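Local coordinates for unknown conserved protein BH2331 (Bacillus halodurans, PDB 1VL5) that is a putative S-adenosylmethionine-dependent methyltransferase of the methyltransferase superfamily, at residues A27-I32 and Q135-D140. Numbering follows the deposited sequence.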
ATOM      1  N   ALA A  27      -0.367  11.846  -7.173  1.00 37.07           N
ATOM      2  CA  ALA A  27      -0.366  13.299  -7.061  1.00 36.08           C
ATOM      3  C   ALA A  27      -0.690  13.715  -5.601  1.00 35.38           C
ATOM      4  O   ALA A  27      -0.060  14.601  -5.047  1.00 32.65           O
ATOM      5  CB  ALA A  27      -1.361  13.902  -8.034  1.00 38.38           C
ATOM      6  N   LYS A  28      -1.716  13.105  -5.023  1.00 34.22           N
ATOM      7  CA  LYS A  28      -2.068  13.306  -3.615  1.00 31.68           C
ATOM      8  C   LYS A  28      -0.947  12.979  -2.609  1.00 34.07           C
ATOM      9  O   LYS A  28      -0.656  13.750  -1.693  1.00 32.39           O
ATOM     10  CB  LYS A  28      -3.333  12.515  -3.285  1.00 36.32           C
ATOM     11  CG  LYS A  28      -3.839  12.798  -1.880  1.00 37.61           C
ATOM     12  CD  LYS A  28      -4.410  14.221  -1.737  1.00 46.47           C
ATOM     13  N   LEU A  29      -0.292  11.848  -2.807  1.00 34.32           N
ATOM     14  CA  LEU A  29       0.926  11.516  -2.054  1.00 33.10           C
ATOM     15  C   LEU A  29       2.005  12.575  -2.153  1.00 30.84           C
ATOM     16  O   LEU A  29       2.552  12.988  -1.142  1.00 28.61           O
ATOM     17  CB  LEU A  29       1.484  10.180  -2.550  1.00 33.06           C
ATOM     18  CG  LEU A  29       2.787   9.617  -1.951  1.00 35.46           C
ATOM     19  CD1 LEU A  29       2.682   9.411  -0.478  1.00 30.44           C
ATOM     20  CD2 LEU A  29       3.115   8.283  -2.590  1.00 33.38           C
HETATM   21  N   MSE A  30       2.317  13.014  -3.375  1.00 31.49           N
HETATM   22  CA  MSE A  30       3.346  14.004  -3.575  1.00 31.14           C
HETATM   23  C   MSE A  30       2.991  15.303  -2.839  1.00 31.00           C
HETATM   24  O   MSE A  30       3.834  15.889  -2.188  1.00 32.24           O
HETATM   25  CB  MSE A  30       3.506  14.300  -5.060  1.00 31.02           C
HETATM   26  CG  MSE A  30       4.026  13.144  -5.915  1.00 41.77           C
HETATM   27 SE   MSE A  30       5.814  12.690  -5.325  1.00 64.48          SE
HETATM   28  CE  MSE A  30       6.603  14.414  -5.912  1.00 61.77           C
ATOM     29  N   GLN A  31       1.745  15.746  -2.949  1.00 31.32           N
ATOM     30  CA  GLN A  31       1.280  16.976  -2.283  1.00 34.28           C
ATOM     31  C   GLN A  31       1.456  16.879  -0.777  1.00 32.24           C
ATOM     32  O   GLN A  31       1.998  17.784  -0.157  1.00 33.77           O
ATOM     33  CB  GLN A  31      -0.190  17.201  -2.637  1.00 33.10           C
ATOM     34  CG  GLN A  31      -0.834  18.465  -2.154  1.00 47.17           C
ATOM     35  CD  GLN A  31      -2.376  18.445  -2.382  1.00 49.35           C
ATOM     36  OE1 GLN A  31      -3.089  17.532  -1.928  1.00 59.72           O
ATOM     37  NE2 GLN A  31      -2.877  19.458  -3.107  1.00 62.79           N
ATOM     38  N   ILE A  32       0.968  15.790  -0.187  1.00 32.62           N
ATOM     39  CA  ILE A  32       1.039  15.570   1.274  1.00 35.97           C
ATOM     40  C   ILE A  32       2.496  15.485   1.741  1.00 34.09           C
ATOM     41  O   ILE A  32       2.822  15.931   2.832  1.00 34.12           O
ATOM     42  CB  ILE A  32       0.243  14.285   1.696  1.00 33.71           C
ATOM     43  CG1 ILE A  32      -1.275  14.396   1.348  1.00 42.74           C
ATOM     44  CG2 ILE A  32       0.395  13.985   3.135  1.00 41.25           C
ATOM     45  CD1 ILE A  32      -1.870  15.746   1.666  1.00 40.36           C
ATOM     46  N   GLN A 135       9.883  11.539   7.843  1.00 25.51           N
ATOM     47  CA  GLN A 135       8.486  11.135   7.772  1.00 24.84           C
ATOM     48  C   GLN A 135       8.272   9.787   7.078  1.00 26.69           C
ATOM     49  O   GLN A 135       8.998   9.423   6.181  1.00 24.86           O
ATOM     50  CB  GLN A 135       7.651  12.215   7.074  1.00 25.23           C
ATOM     51  CG  GLN A 135       8.197  12.581   5.659  1.00 26.18           C
ATOM     52  CD  GLN A 135       7.278  13.512   4.864  1.00 25.82           C
ATOM     53  OE1 GLN A 135       6.057  13.352   4.866  1.00 27.61           O
ATOM     54  NE2 GLN A 135       7.869  14.466   4.145  1.00 24.64           N
ATOM     55  N   LEU A 136       7.245   9.074   7.527  1.00 27.43           N
ATOM     56  CA  LEU A 136       6.751   7.881   6.859  1.00 27.93           C
ATOM     57  C   LEU A 136       5.480   8.277   6.127  1.00 28.74           C
ATOM     58  O   LEU A 136       4.586   8.839   6.714  1.00 27.88           O
ATOM     59  CB  LEU A 136       6.430   6.786   7.878  1.00 26.50           C
ATOM     60  CG  LEU A 136       5.659   5.587   7.340  1.00 26.35           C
ATOM     61  CD1 LEU A 136       6.424   4.774   6.336  1.00 23.40           C
ATOM     62  CD2 LEU A 136       5.229   4.721   8.569  1.00 29.48           C
ATOM     63  N   LEU A 137       5.416   7.911   4.852  1.00 25.41           N
ATOM     64  CA  LEU A 137       4.257   8.073   4.019  1.00 25.68           C
ATOM     65  C   LEU A 137       3.783   6.681   3.634  1.00 28.31           C
ATOM     66  O   LEU A 137       4.408   6.005   2.830  1.00 27.32           O
ATOM     67  CB  LEU A 137       4.653   8.920   2.790  1.00 25.79           C
ATOM     68  CG  LEU A 137       4.957  10.402   3.121  1.00 27.76           C
ATOM     69  CD1 LEU A 137       5.837  11.046   2.056  1.00 27.38           C
ATOM     70  CD2 LEU A 137       3.723  11.254   3.311  1.00 26.68           C
ATOM     71  N   LEU A 138       2.631   6.271   4.165  1.00 27.26           N
ATOM     72  CA  LEU A 138       2.122   4.926   3.982  1.00 28.82           C
ATOM     73  C   LEU A 138       0.747   4.946   3.375  1.00 26.27           C
ATOM     74  O   LEU A 138      -0.138   5.651   3.868  1.00 27.59           O
ATOM     75  CB  LEU A 138       2.085   4.238   5.337  1.00 31.89           C
ATOM     76  CG  LEU A 138       1.549   2.813   5.531  1.00 34.65           C
ATOM     77  CD1 LEU A 138       2.314   1.803   4.739  1.00 36.49           C
ATOM     78  CD2 LEU A 138       1.622   2.464   7.008  1.00 33.13           C
ATOM     79  N   VAL A 139       0.580   4.181   2.288  1.00 27.02           N
ATOM     80  CA  VAL A 139      -0.644   4.116   1.508  1.00 26.20           C
ATOM     81  C   VAL A 139      -1.001   2.640   1.358  1.00 28.64           C
ATOM     82  O   VAL A 139      -0.135   1.815   1.030  1.00 28.45           O
ATOM     83  CB  VAL A 139      -0.509   4.751   0.101  1.00 23.08           C
ATOM     84  CG1 VAL A 139      -1.748   4.425  -0.750  1.00 25.18           C
ATOM     85  CG2 VAL A 139      -0.366   6.241   0.189  1.00 30.35           C
ATOM     86  N   ASP A 140      -2.243   2.304   1.698  1.00 29.43           N
ATOM     87  CA  ASP A 140      -2.727   0.961   1.564  1.00 28.24           C
ATOM     88  C   ASP A 140      -4.235   0.932   1.627  1.00 29.04           C
ATOM     89  O   ASP A 140      -4.882   1.855   2.096  1.00 25.65           O
ATOM     90  CB  ASP A 140      -2.152   0.065   2.687  1.00 27.63           C
ATOM     91  CG  ASP A 140      -1.941  -1.402   2.237  1.00 29.14           C
ATOM     92  OD1 ASP A 140      -2.013  -1.681   1.024  1.00 31.61           O
ATOM     93  OD2 ASP A 140      -1.747  -2.253   3.121  1.00 31.87           O
TER
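L29 and I32 of helix 26-33 pack on L137 and V139 of strand 134-142 in a buried, purely aliphatic helix-on-sheet contact. The axes of the two segments run nearly antiparallel, at 160°, and approach to 10.1 Å, a separation that side chains alone bridge. L29 carries most of the helix's share: its CB points toward the strand, and with CG anti to the backbone N (chi1 178°) CD1 comes to lie 3.8 Å from CB of L137. The same methyl lies 4.4 Å from CG2 of V139, so it meets two alternate side chains on one face of the strand, while L138 between them points away. One helical turn on, CG2 of I32 comes 4.3 Å from CD2 of L137, a looser touch. The mixed sheet is consistent with the Rossmann-like fold of class I methyltransferases; in it strand 134-142 lies between parallel strand 104-110 and antiparallel strand 236-250. Helix 26-33 lies on one face of this sheet, beside helix 50-55, whose V51 and F55 L29 also touches. At the helix's C-terminal end the packing gives way to polar links: Q135 NE2 hydrogen-bonds to the carbonyl O of A33, while K248 NZ hydrogen-bonds to both Q135 OE1 and the carbonyl O of I32.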